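Local coordinates for protein alpha-Amylase (Thermotoga maritima, PDB 2B5D) that belongs to glycoside hydrolase family 57, whose members share an incomplete beta/alpha barrel of mainly parallel strands, and is named an alpha-amylase, at residues I7-H12 / E351-W356; H209-A214 / Y220-P225; F235-D238 / S242-V245. All blocks are in the same frame, centred on the assembly; numbering follows the deposited sequence.

Overall arrangement
Interaction 1 joins parts of the barrel sheet 339 residues apart in sequence, bringing strand 3-11 beside the turn that follows strand 343-349, its parallel neighbour in the sheet. Interactions 2 and 3 are local closures nested inside that long loop and come in series along the chain, their centres about 12 Å apart. They meet directly: Val222 CG1 lies 3.7 Å from Ala236 CB. Interaction 3 leaves strand 233-236 of the same sheet that interaction 1 reaches, with about 14 Å between their centres, whereas interaction 2 is about 24 Å from interaction 1. Both local closures also touch the second subunit, so this region of the fold lies at a subunit contact.

Interaction 1: I7-H12 / E351-W356; sequences IFLHAH and ELFGHW
Leu9 on strand 3-11 and Phe353 on the turn after strand 343-349 point toward each other. One branch of the leucine does the touching: CD2 is 3.8 Å from CD1 of Phe353 and 3.9 Å from CE1 of the same ring, so the methyl approaches the CD1-CE1 bond obliquely. In both residues CG stands anti to the carbonyl carbon (chi1 -62°), which, with both CB atoms already directed at the other segment, brings the two groups together. The apolar pair continues outward, as Leu41 and Leu53 pack on Leu9 while Trp246 meets the Phe353 ring edge-to-face.

Glu351 reaches the strand differently. Its chain bends sharply at chi2 (-100°) and brings the carboxylate back to the end of the strand, where OE1 is 3.8 Å from His12 O and OE2 is 3.9 Å from His10 O. Acceptors thus face acceptors, and no direct hydrogen bond spans the segments. Two waters are modelled between them, but their very short separations from Glu351 OE2 make the exact positions doubtful. The His10 ring is held elsewhere, by Ser56 and His146.

The chemistry is therefore split: an apolar contact suits the buried leucine and phenylalanine, while the carboxylate lies close to backbone acceptors without a direct bond, so water between them would probably ease the repulsion, though where it sits is uncertain.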
ATOM      1  N   ILE A   7     -30.531 -27.642  16.115  1.00 49.80           N
ATOM      2  CA  ILE A   7     -29.635 -26.481  16.145  1.00 50.55           C
ATOM      3  C   ILE A   7     -28.254 -26.952  15.756  1.00 50.14           C
ATOM      4  O   ILE A   7     -27.686 -27.858  16.353  1.00 50.18           O
ATOM      5  CB  ILE A   7     -29.575 -25.740  17.556  1.00 51.28           C
ATOM      6  CG1 ILE A   7     -30.919 -25.122  17.965  1.00 50.83           C
ATOM      7  CG2 ILE A   7     -28.487 -24.656  17.565  1.00 51.04           C
ATOM      8  CD1 ILE A   7     -31.695 -24.460  16.821  1.00 52.43           C
ATOM      9  N   PHE A   8     -27.688 -26.302  14.763  1.00 49.93           N
ATOM     10  CA  PHE A   8     -26.335 -26.661  14.363  1.00 48.97           C
ATOM     11  C   PHE A   8     -25.383 -25.454  14.490  1.00 48.04           C
ATOM     12  O   PHE A   8     -25.634 -24.388  13.918  1.00 48.00           O
ATOM     13  CB  PHE A   8     -26.330 -27.259  12.927  1.00 47.19           C
ATOM     14  CG  PHE A   8     -24.957 -27.655  12.472  1.00 46.43           C
ATOM     15  CD1 PHE A   8     -24.499 -28.981  12.620  1.00 42.84           C
ATOM     16  CD2 PHE A   8     -24.091 -26.700  11.955  1.00 42.56           C
ATOM     17  CE1 PHE A   8     -23.190 -29.358  12.240  1.00 43.02           C
ATOM     18  CE2 PHE A   8     -22.774 -27.055  11.588  1.00 44.31           C
ATOM     19  CZ  PHE A   8     -22.328 -28.381  11.705  1.00 43.77           C
ATOM     20  N   LEU A   9     -24.301 -25.642  15.235  1.00 48.20           N
ATOM     21  CA  LEU A   9     -23.203 -24.686  15.326  1.00 48.02           C
ATOM     22  C   LEU A   9     -21.974 -25.134  14.570  1.00 47.77           C
ATOM     23  O   LEU A   9     -21.388 -26.213  14.862  1.00 46.82           O
ATOM     24  CB  LEU A   9     -22.776 -24.518  16.792  1.00 49.65           C
ATOM     25  CG  LEU A   9     -23.808 -23.974  17.783  1.00 52.38           C
ATOM     26  CD1 LEU A   9     -23.166 -23.750  19.163  1.00 51.90           C
ATOM     27  CD2 LEU A   9     -24.498 -22.728  17.261  1.00 50.28           C
ATOM     28  N   HIS A  10     -21.551 -24.279  13.642  1.00 46.96           N
ATOM     29  CA  HIS A  10     -20.297 -24.455  12.921  1.00 47.17           C
ATOM     30  C   HIS A  10     -19.113 -23.719  13.618  1.00 47.51           C
ATOM     31  O   HIS A  10     -19.044 -22.457  13.631  1.00 46.97           O
ATOM     32  CB  HIS A  10     -20.452 -23.944  11.483  1.00 46.71           C
ATOM     33  CG  HIS A  10     -19.222 -24.092  10.658  1.00 46.52           C
ATOM     34  ND1 HIS A  10     -18.477 -25.257  10.633  1.00 47.65           N
ATOM     35  CD2 HIS A  10     -18.628 -23.247   9.780  1.00 47.54           C
ATOM     36  CE1 HIS A  10     -17.462 -25.105   9.803  1.00 47.67           C
ATOM     37  NE2 HIS A  10     -17.547 -23.904   9.250  1.00 48.23           N
ATOM     38  N   ALA A  11     -18.218 -24.516  14.202  1.00 46.88           N
ATOM     39  CA  ALA A  11     -17.019 -24.052  14.928  1.00 46.91           C
ATOM     40  C   ALA A  11     -15.758 -24.299  14.104  1.00 47.37           C
ATOM     41  O   ALA A  11     -15.241 -25.435  13.980  1.00 47.13           O
ATOM     42  CB  ALA A  11     -16.901 -24.722  16.319  1.00 44.33           C
ATOM     43  N   HIS A  12     -15.291 -23.224  13.496  1.00 48.19           N
ATOM     44  CA  HIS A  12     -14.124 -23.281  12.646  1.00 47.88           C
ATOM     45  C   HIS A  12     -13.224 -22.063  12.832  1.00 48.52           C
ATOM     46  O   HIS A  12     -13.718 -20.943  12.972  1.00 50.06           O
ATOM     47  CB  HIS A  12     -14.571 -23.315  11.185  1.00 46.90           C
ATOM     48  CG  HIS A  12     -13.427 -23.297  10.225  1.00 46.08           C
ATOM     49  ND1 HIS A  12     -13.203 -22.263   9.343  1.00 45.26           N
ATOM     50  CD2 HIS A  12     -12.406 -24.172  10.047  1.00 42.53           C
ATOM     51  CE1 HIS A  12     -12.120 -22.524   8.627  1.00 41.89           C
ATOM     52  NE2 HIS A  12     -11.626 -23.683   9.027  1.00 43.40           N
ATOM     53  N   GLU A 351     -19.303 -18.566  16.446  1.00 63.36           N
ATOM     54  CA  GLU A 351     -18.779 -17.334  17.047  1.00 66.61           C
ATOM     55  C   GLU A 351     -19.828 -16.244  17.127  1.00 67.59           C
ATOM     56  O   GLU A 351     -19.655 -15.269  17.885  1.00 67.60           O
ATOM     57  CB  GLU A 351     -17.565 -16.790  16.280  1.00 67.70           C
ATOM     58  CG  GLU A 351     -17.661 -16.876  14.737  1.00 72.35           C
ATOM     59  CD  GLU A 351     -16.862 -18.086  14.197  1.00 77.66           C
ATOM     60  OE1 GLU A 351     -15.926 -17.878  13.365  1.00 77.86           O
ATOM     61  OE2 GLU A 351     -17.156 -19.238  14.635  1.00 77.66           O
ATOM     62  N   LEU A 352     -20.897 -16.400  16.330  1.00 68.09           N
ATOM     63  CA  LEU A 352     -22.070 -15.578  16.473  1.00 68.61           C
ATOM     64  C   LEU A 352     -22.590 -15.683  17.917  1.00 69.49           C
ATOM     65  O   LEU A 352     -23.188 -14.739  18.405  1.00 69.57           O
ATOM     66  CB  LEU A 352     -23.166 -15.939  15.453  1.00 68.95           C
ATOM     67  CG  LEU A 352     -23.034 -15.770  13.909  1.00 69.63           C
ATOM     68  CD1 LEU A 352     -24.362 -16.072  13.170  1.00 66.71           C
ATOM     69  CD2 LEU A 352     -22.458 -14.423  13.425  1.00 71.77           C
ATOM     70  N   PHE A 353     -22.340 -16.795  18.615  1.00 69.70           N
ATOM     71  CA  PHE A 353     -22.869 -16.950  19.979  1.00 70.27           C
ATOM     72  C   PHE A 353     -21.772 -16.781  21.008  1.00 70.74           C
ATOM     73  O   PHE A 353     -20.949 -17.679  21.232  1.00 70.73           O
ATOM     74  CB  PHE A 353     -23.652 -18.283  20.170  1.00 70.70           C
ATOM     75  CG  PHE A 353     -24.868 -18.402  19.279  1.00 71.88           C
ATOM     76  CD1 PHE A 353     -24.785 -19.050  18.037  1.00 73.74           C
ATOM     77  CD2 PHE A 353     -26.081 -17.813  19.643  1.00 73.09           C
ATOM     78  CE1 PHE A 353     -25.900 -19.128  17.177  1.00 73.39           C
ATOM     79  CE2 PHE A 353     -27.208 -17.888  18.794  1.00 73.48           C
ATOM     80  CZ  PHE A 353     -27.110 -18.550  17.557  1.00 72.80           C
ATOM     81  N   GLY A 354     -21.758 -15.618  21.648  1.00 71.08           N
ATOM     82  CA  GLY A 354     -20.761 -15.347  22.680  1.00 71.37           C
ATOM     83  C   GLY A 354     -19.666 -14.407  22.204  1.00 71.57           C
ATOM     84  O   GLY A 354     -19.091 -13.675  23.012  1.00 72.40           O
ATOM     85  N   HIS A 355     -19.373 -14.407  20.908  1.00 71.12           N
ATOM     86  CA  HIS A 355     -18.317 -13.552  20.412  1.00 71.40           C
ATOM     87  C   HIS A 355     -18.824 -12.302  19.704  1.00 70.93           C
ATOM     88  O   HIS A 355     -18.608 -11.203  20.204  1.00 71.69           O
ATOM     89  CB  HIS A 355     -17.252 -14.320  19.619  1.00 72.13           C
ATOM     90  CG  HIS A 355     -16.093 -13.466  19.196  1.00 75.49           C
ATOM     91  ND1 HIS A 355     -15.256 -12.842  20.102  1.00 77.32           N
ATOM     92  CD2 HIS A 355     -15.665 -13.095  17.964  1.00 77.15           C
ATOM     93  CE1 HIS A 355     -14.354 -12.136  19.442  1.00 79.16           C
ATOM     94  NE2 HIS A 355     -14.585 -12.269  18.146  1.00 78.41           N
ATOM     95  N   TRP A 356     -19.486 -12.437  18.559  1.00 70.09           N
ATOM     96  CA  TRP A 356     -20.170 -11.286  17.958  1.00 69.53           C
ATOM     97  C   TRP A 356     -21.278 -10.756  18.868  1.00 67.57           C
ATOM     98  O   TRP A 356     -21.424  -9.545  19.045  1.00 67.60           O
ATOM     99  CB  TRP A 356     -20.734 -11.646  16.581  1.00 71.78           C
ATOM    100  CG  TRP A 356     -19.635 -11.773  15.617  1.00 75.16           C
ATOM    101  CD1 TRP A 356     -19.078 -12.932  15.128  1.00 76.80           C
ATOM    102  CD2 TRP A 356     -18.864 -10.685  15.075  1.00 78.72           C
ATOM    103  NE1 TRP A 356     -18.021 -12.625  14.286  1.00 78.94           N
ATOM    104  CE2 TRP A 356     -17.870 -11.256  14.233  1.00 79.18           C
ATOM    105  CE3 TRP A 356     -18.926  -9.278  15.212  1.00 76.98           C
ATOM    106  CZ2 TRP A 356     -16.946 -10.467  13.526  1.00 77.11           C
ATOM    107  CZ3 TRP A 356     -18.018  -8.498  14.510  1.00 76.38           C
ATOM    108  CH2 TRP A 356     -17.039  -9.095  13.673  1.00 76.84           C
TER
HETATM  109  O   HOH W   1     -17.210 -20.919  12.892  1.00 48.14           O
HETATM  110  O   HOH W   2     -15.378 -20.696  15.595  1.00 64.74           O

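Interaction 2: H209-A214 / Y220-P225; sequences HAFWFA and YGVYRP
Phe211 enters the 220-225 loop edge first. Its CD1 is 3.3 Å from Gly221 O and its CE1 is 3.6 Å from Arg224 O, both oxygens lying at the ring's edge near its plane, so the slightly positive ring hydrogens face two backbone carbonyls. Val222 approaches the ring obliquely, its CA 4.0 Å from Phe211 CD1.

Trp212, one residue along the short helix 209-212, adds a looser contact: its NE1 is 4.2 Å from Val222 CG1. A water in the plane of the indole, at its edge, accepts a weak bond from NE1 at 3.4 Å and another from Val222 N, linking helix and loop where no direct hydrogen bond does.

Farther out, the loop's own turn probably helps to set these partners. Gly221 turns the chain at a positive phi of 37°, favoured by glycine, and Tyr223 N bonds back to Tyr220 O at 3.2 Å. Val222 CG2 lies 3.6 Å above the Tyr223 ring, over its centre, so this branched residue packs against three aromatic rings, CG1 against Phe211 and Trp212, CG2 against Tyr223. The Arg224 guanidinium leads away to the carbonyl of Glu391, and Ala236 of strand 233-236 packs against both Phe211 and Val222. On the helix side, Phe213 makes a cation-pi contact with Lys326 of the second subunit.

Rings against carbonyls and methyls, and a water bridge with one weak leg, suggest a contact that depends mainly on shape and on weak C-H to carbonyl electrostatics, with no charged pair across it.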
ATOM      1  N   HIS A 209     -31.278 -24.554  -1.398  1.00 38.73           N
ATOM      2  CA  HIS A 209     -31.306 -24.654  -2.861  1.00 40.58           C
ATOM      3  C   HIS A 209     -30.979 -26.120  -3.387  1.00 40.67           C
ATOM      4  O   HIS A 209     -31.318 -26.506  -4.544  1.00 40.89           O
ATOM      5  CB  HIS A 209     -30.283 -23.665  -3.398  1.00 39.54           C
ATOM      6  CG  HIS A 209     -30.276 -23.559  -4.881  1.00 43.45           C
ATOM      7  ND1 HIS A 209     -29.322 -24.186  -5.672  1.00 44.21           N
ATOM      8  CD2 HIS A 209     -31.079 -22.872  -5.728  1.00 42.36           C
ATOM      9  CE1 HIS A 209     -29.559 -23.901  -6.944  1.00 43.28           C
ATOM     10  NE2 HIS A 209     -30.616 -23.104  -7.006  1.00 45.61           N
ATOM     11  N   ALA A 210     -30.288 -26.890  -2.554  1.00 39.57           N
ATOM     12  CA  ALA A 210     -29.974 -28.279  -2.897  1.00 40.61           C
ATOM     13  C   ALA A 210     -31.238 -29.123  -3.042  1.00 40.89           C
ATOM     14  O   ALA A 210     -31.246 -30.097  -3.817  1.00 41.85           O
ATOM     15  CB  ALA A 210     -29.014 -28.915  -1.835  1.00 38.15           C
ATOM     16  N   PHE A 211     -32.295 -28.780  -2.286  1.00 42.05           N
ATOM     17  CA  PHE A 211     -33.592 -29.475  -2.395  1.00 40.95           C
ATOM     18  C   PHE A 211     -34.478 -28.770  -3.403  1.00 42.53           C
ATOM     19  O   PHE A 211     -35.178 -29.442  -4.188  1.00 41.61           O
ATOM     20  CB  PHE A 211     -34.339 -29.524  -1.081  1.00 39.93           C
ATOM     21  CG  PHE A 211     -33.762 -30.480  -0.027  1.00 40.54           C
ATOM     22  CD1 PHE A 211     -34.575 -30.931   1.021  1.00 36.97           C
ATOM     23  CD2 PHE A 211     -32.450 -30.950  -0.097  1.00 37.12           C
ATOM     24  CE1 PHE A 211     -34.078 -31.796   2.017  1.00 36.97           C
ATOM     25  CE2 PHE A 211     -31.928 -31.789   0.886  1.00 35.14           C
ATOM     26  CZ  PHE A 211     -32.744 -32.227   1.946  1.00 37.62           C
ATOM     27  N   TRP A 212     -34.484 -27.433  -3.384  1.00 42.89           N
ATOM     28  CA  TRP A 212     -35.405 -26.678  -4.247  1.00 44.91           C
ATOM     29  C   TRP A 212     -35.085 -26.882  -5.676  1.00 45.44           C
ATOM     30  O   TRP A 212     -35.943 -26.785  -6.554  1.00 46.09           O
ATOM     31  CB  TRP A 212     -35.381 -25.157  -3.956  1.00 45.91           C
ATOM     32  CG  TRP A 212     -35.887 -24.816  -2.580  1.00 46.02           C
ATOM     33  CD1 TRP A 212     -36.787 -25.534  -1.832  1.00 47.95           C
ATOM     34  CD2 TRP A 212     -35.567 -23.655  -1.813  1.00 47.58           C
ATOM     35  NE1 TRP A 212     -36.993 -24.917  -0.617  1.00 48.88           N
ATOM     36  CE2 TRP A 212     -36.265 -23.755  -0.589  1.00 49.11           C
ATOM     37  CE3 TRP A 212     -34.751 -22.544  -2.036  1.00 49.37           C
ATOM     38  CZ2 TRP A 212     -36.194 -22.765   0.400  1.00 50.41           C
ATOM     39  CZ3 TRP A 212     -34.672 -21.551  -1.032  1.00 49.83           C
ATOM     40  CH2 TRP A 212     -35.380 -21.685   0.165  1.00 47.37           C
ATOM     41  N   PHE A 213     -33.811 -27.082  -5.945  1.00 46.56           N
ATOM     42  CA  PHE A 213     -33.397 -27.101  -7.323  1.00 46.92           C
ATOM     43  C   PHE A 213     -33.075 -28.529  -7.850  1.00 47.67           C
ATOM     44  O   PHE A 213     -32.655 -28.682  -8.990  1.00 48.70           O
ATOM     45  CB  PHE A 213     -32.254 -26.115  -7.518  1.00 47.35           C
ATOM     46  CG  PHE A 213     -32.370 -25.352  -8.777  1.00 47.69           C
ATOM     47  CD1 PHE A 213     -33.372 -24.410  -8.925  1.00 46.47           C
ATOM     48  CD2 PHE A 213     -31.534 -25.632  -9.845  1.00 49.62           C
ATOM     49  CE1 PHE A 213     -33.533 -23.731 -10.127  1.00 51.25           C
ATOM     50  CE2 PHE A 213     -31.651 -24.929 -11.063  1.00 51.46           C
ATOM     51  CZ  PHE A 213     -32.664 -23.983 -11.206  1.00 49.78           C
ATOM     52  N   ALA A 214     -33.300 -29.543  -7.008  1.00 48.31           N
ATOM     53  CA  ALA A 214     -33.279 -30.957  -7.379  1.00 49.94           C
ATOM     54  C   ALA A 214     -34.256 -31.280  -8.550  1.00 51.42           C
ATOM     55  O   ALA A 214     -35.217 -30.527  -8.811  1.00 51.16           O
ATOM     56  CB  ALA A 214     -33.580 -31.787  -6.159  1.00 48.79           C
ATOM     57  N   TYR A 220     -41.547 -33.383   1.447  1.00 49.77           N
ATOM     58  CA  TYR A 220     -41.579 -32.605   2.653  1.00 50.12           C
ATOM     59  C   TYR A 220     -40.665 -31.368   2.694  1.00 49.26           C
ATOM     60  O   TYR A 220     -40.278 -30.982   3.773  1.00 50.27           O
ATOM     61  CB  TYR A 220     -41.235 -33.509   3.842  1.00 50.66           C
ATOM     62  CG  TYR A 220     -42.190 -34.678   3.960  1.00 51.16           C
ATOM     63  CD1 TYR A 220     -41.717 -35.997   3.974  1.00 51.64           C
ATOM     64  CD2 TYR A 220     -43.585 -34.457   4.018  1.00 52.94           C
ATOM     65  CE1 TYR A 220     -42.602 -37.086   4.068  1.00 53.43           C
ATOM     66  CE2 TYR A 220     -44.486 -35.511   4.088  1.00 53.43           C
ATOM     67  CZ  TYR A 220     -43.989 -36.826   4.117  1.00 54.98           C
ATOM     68  OH  TYR A 220     -44.877 -37.854   4.211  1.00 55.28           O
ATOM     69  N   GLY A 221     -40.322 -30.773   1.551  1.00 47.88           N
ATOM     70  CA  GLY A 221     -39.297 -29.721   1.461  1.00 46.61           C
ATOM     71  C   GLY A 221     -38.068 -29.853   2.352  1.00 45.91           C
ATOM     72  O   GLY A 221     -37.497 -30.949   2.454  1.00 46.54           O
ATOM     73  N   VAL A 222     -37.665 -28.773   3.041  1.00 43.19           N
ATOM     74  CA  VAL A 222     -36.450 -28.817   3.844  1.00 40.28           C
ATOM     75  C   VAL A 222     -36.663 -29.352   5.213  1.00 40.22           C
ATOM     76  O   VAL A 222     -35.730 -29.401   6.013  1.00 38.59           O
ATOM     77  CB  VAL A 222     -35.731 -27.444   3.945  1.00 42.35           C
ATOM     78  CG1 VAL A 222     -35.290 -27.013   2.586  1.00 40.35           C
ATOM     79  CG2 VAL A 222     -36.651 -26.325   4.639  1.00 41.54           C
ATOM     80  N   TYR A 223     -37.895 -29.771   5.493  1.00 40.85           N
ATOM     81  CA  TYR A 223     -38.308 -30.188   6.855  1.00 41.83           C
ATOM     82  C   TYR A 223     -38.299 -31.693   7.110  1.00 42.19           C
ATOM     83  O   TYR A 223     -38.761 -32.162   8.151  1.00 42.20           O
ATOM     84  CB  TYR A 223     -39.714 -29.588   7.199  1.00 41.60           C
ATOM     85  CG  TYR A 223     -39.637 -28.091   7.043  1.00 42.01           C
ATOM     86  CD1 TYR A 223     -38.886 -27.327   7.940  1.00 38.53           C
ATOM     87  CD2 TYR A 223     -40.254 -27.453   5.958  1.00 38.26           C
ATOM     88  CE1 TYR A 223     -38.779 -25.925   7.788  1.00 42.04           C
ATOM     89  CE2 TYR A 223     -40.168 -26.084   5.810  1.00 42.36           C
ATOM     90  CZ  TYR A 223     -39.422 -25.332   6.713  1.00 42.89           C
ATOM     91  OH  TYR A 223     -39.280 -23.987   6.511  1.00 46.17           O
ATOM     92  N   ARG A 224     -37.734 -32.438   6.180  1.00 43.07           N
ATOM     93  CA  ARG A 224     -37.227 -33.774   6.491  1.00 43.46           C
ATOM     94  C   ARG A 224     -35.905 -34.015   5.714  1.00 43.27           C
ATOM     95  O   ARG A 224     -35.787 -33.603   4.552  1.00 42.23           O
ATOM     96  CB  ARG A 224     -38.314 -34.809   6.145  1.00 43.73           C
ATOM     97  CG  ARG A 224     -39.248 -35.058   7.398  1.00 48.13           C
ATOM     98  CD  ARG A 224     -40.269 -36.095   7.157  1.00 59.85           C
ATOM     99  NE  ARG A 224     -39.940 -37.468   7.608  1.00 61.22           N
ATOM    100  CZ  ARG A 224     -40.004 -37.874   8.874  1.00 63.36           C
ATOM    101  NH1 ARG A 224     -40.308 -37.020   9.848  1.00 62.24           N
ATOM    102  NH2 ARG A 224     -39.726 -39.130   9.171  1.00 65.91           N
ATOM    103  N   PRO A 225     -34.945 -34.719   6.326  1.00 42.67           N
ATOM    104  CA  PRO A 225     -33.778 -35.157   5.573  1.00 43.78           C
ATOM    105  C   PRO A 225     -34.171 -36.031   4.378  1.00 43.84           C
ATOM    106  O   PRO A 225     -35.272 -36.572   4.315  1.00 44.11           O
ATOM    107  CB  PRO A 225     -33.017 -36.032   6.579  1.00 43.39           C
ATOM    108  CG  PRO A 225     -34.055 -36.419   7.599  1.00 44.50           C
ATOM    109  CD  PRO A 225     -34.885 -35.176   7.715  1.00 43.18           C
TER
HETATM  110  O   HOH W   3     -39.134 -26.138   1.722  1.00 45.94           O

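Interaction 3: F235-D238 / S242-V245; sequences FARD and SEQV
Arg237 and Glu243 approach at about a right angle without pairing: NH1 of the arginine is 4.1 Å from OE1 of the glutamate. That oxygen lies well out of the guanidinium plane and no N-H points at it, so any attraction is probably of charge only; the two flat groups are turned 55° apart. Arginine suits this place through its length; the chain is extended at chi2 and bends at chi3 (83°), placing a broad cation where Asp207 forms a salt bridge with NH2 and Trp402 makes a cation-pi contact. Glu243 is bent at chi2, and its OE1 also takes a weak hydrogen bond from Trp402.

Ser242 looks to its own segment instead. Its OG accepts from Gln244 N at 3.2 Å and an N-H...O angle of 143°, and Val245 N bonds to Ser242 O at 3.3 Å. The backbones come nearest where Asp238 O is 3.8 Å from Ser242 N. Asp238 spreads its carboxylate over partners that include Ser241, Tyr223 and Gln330, which probably steadies the start of the loop.

The ST turn opens a 3-10 segment in the loop that follows strand 233-236 of the barrel sheet, a common way of starting a short helical turn.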
ATOM      1  N   PHE A 235     -29.389 -33.100   5.249  1.00 41.49           N
ATOM      2  CA  PHE A 235     -30.266 -32.222   6.052  1.00 41.82           C
ATOM      3  C   PHE A 235     -30.230 -30.826   5.445  1.00 41.84           C
ATOM      4  O   PHE A 235     -29.165 -30.276   5.343  1.00 42.85           O
ATOM      5  CB  PHE A 235     -29.726 -32.118   7.457  1.00 41.55           C
ATOM      6  CG  PHE A 235     -29.974 -33.341   8.316  1.00 42.70           C
ATOM      7  CD1 PHE A 235     -29.024 -34.367   8.403  1.00 45.90           C
ATOM      8  CD2 PHE A 235     -31.130 -33.467   9.035  1.00 39.18           C
ATOM      9  CE1 PHE A 235     -29.241 -35.493   9.230  1.00 43.63           C
ATOM     10  CE2 PHE A 235     -31.375 -34.588   9.845  1.00 40.76           C
ATOM     11  CZ  PHE A 235     -30.422 -35.589   9.975  1.00 41.80           C
ATOM     12  N   ALA A 236     -31.350 -30.288   4.975  1.00 41.59           N
ATOM     13  CA  ALA A 236     -31.331 -28.971   4.369  1.00 42.29           C
ATOM     14  C   ALA A 236     -31.720 -27.882   5.387  1.00 43.12           C
ATOM     15  O   ALA A 236     -32.645 -28.032   6.209  1.00 43.53           O
ATOM     16  CB  ALA A 236     -32.145 -28.887   3.089  1.00 39.42           C
ATOM     17  N   ARG A 237     -30.926 -26.825   5.356  1.00 43.86           N
ATOM     18  CA  ARG A 237     -31.169 -25.546   6.082  1.00 44.39           C
ATOM     19  C   ARG A 237     -32.629 -25.072   6.017  1.00 42.51           C
ATOM     20  O   ARG A 237     -33.164 -24.901   4.917  1.00 41.26           O
ATOM     21  CB  ARG A 237     -30.322 -24.464   5.390  1.00 44.29           C
ATOM     22  CG  ARG A 237     -29.565 -23.629   6.278  1.00 48.11           C
ATOM     23  CD  ARG A 237     -28.833 -22.618   5.470  1.00 52.35           C
ATOM     24  NE  ARG A 237     -29.663 -21.458   5.128  1.00 57.07           N
ATOM     25  CZ  ARG A 237     -29.999 -21.206   3.884  1.00 58.34           C
ATOM     26  NH1 ARG A 237     -30.763 -20.178   3.542  1.00 55.09           N
ATOM     27  NH2 ARG A 237     -29.553 -22.054   2.974  1.00 62.71           N
ATOM     28  N   ASP A 238     -33.220 -24.781   7.169  1.00 42.14           N
ATOM     29  CA  ASP A 238     -34.520 -24.038   7.214  1.00 42.37           C
ATOM     30  C   ASP A 238     -34.229 -22.570   6.937  1.00 42.30           C
ATOM     31  O   ASP A 238     -33.601 -21.902   7.750  1.00 41.07           O
ATOM     32  CB  ASP A 238     -35.216 -24.198   8.593  1.00 41.98           C
ATOM     33  CG  ASP A 238     -36.440 -23.265   8.768  1.00 43.40           C
ATOM     34  OD1 ASP A 238     -37.050 -22.760   7.780  1.00 41.00           O
ATOM     35  OD2 ASP A 238     -36.787 -23.059   9.929  1.00 43.22           O
ATOM     36  N   SER A 242     -32.788 -18.427   9.023  1.00 56.53           N
ATOM     37  CA  SER A 242     -31.536 -17.895   8.443  1.00 59.23           C
ATOM     38  C   SER A 242     -30.696 -16.982   9.341  1.00 60.14           C
ATOM     39  O   SER A 242     -31.109 -16.602  10.437  1.00 61.00           O
ATOM     40  CB  SER A 242     -31.833 -17.097   7.165  1.00 59.91           C
ATOM     41  OG  SER A 242     -32.107 -15.707   7.485  1.00 64.33           O
ATOM     42  N   GLU A 243     -29.524 -16.621   8.808  1.00 61.39           N
ATOM     43  CA  GLU A 243     -28.586 -15.578   9.306  1.00 61.88           C
ATOM     44  C   GLU A 243     -29.205 -14.248   9.827  1.00 61.05           C
ATOM     45  O   GLU A 243     -28.730 -13.687  10.814  1.00 60.47           O
ATOM     46  CB  GLU A 243     -27.613 -15.238   8.163  1.00 62.88           C
ATOM     47  CG  GLU A 243     -28.296 -15.205   6.750  1.00 66.41           C
ATOM     48  CD  GLU A 243     -27.956 -16.444   5.861  1.00 70.99           C
ATOM     49  OE1 GLU A 243     -28.871 -17.001   5.196  1.00 71.42           O
ATOM     50  OE2 GLU A 243     -26.757 -16.835   5.815  1.00 72.08           O
ATOM     51  N   GLN A 244     -30.239 -13.748   9.149  1.00 60.36           N
ATOM     52  CA  GLN A 244     -30.961 -12.535   9.566  1.00 59.60           C
ATOM     53  C   GLN A 244     -31.509 -12.523  10.993  1.00 59.55           C
ATOM     54  O   GLN A 244     -31.433 -11.489  11.680  1.00 60.60           O
ATOM     55  CB  GLN A 244     -32.029 -12.158   8.558  1.00 59.14           C
ATOM     56  CG  GLN A 244     -31.443 -11.277   7.504  1.00 57.64           C
ATOM     57  CD  GLN A 244     -32.409 -10.852   6.439  1.00 55.07           C
ATOM     58  OE1 GLN A 244     -32.688 -11.600   5.510  1.00 51.54           O
ATOM     59  NE2 GLN A 244     -32.880  -9.617   6.531  1.00 55.23           N
ATOM     60  N   VAL A 245     -32.001 -13.645  11.490  1.00 59.36           N
ATOM     61  CA  VAL A 245     -32.429 -13.648  12.892  1.00 59.54           C
ATOM     62  C   VAL A 245     -31.322 -13.311  13.905  1.00 60.16           C
ATOM     63  O   VAL A 245     -31.610 -12.842  15.009  1.00 60.53           O
ATOM     64  CB  VAL A 245     -33.350 -14.849  13.274  1.00 59.50           C
ATOM     65  CG1 VAL A 245     -33.410 -15.942  12.175  1.00 60.16           C
ATOM     66  CG2 VAL A 245     -33.049 -15.402  14.649  1.00 59.30           C
TER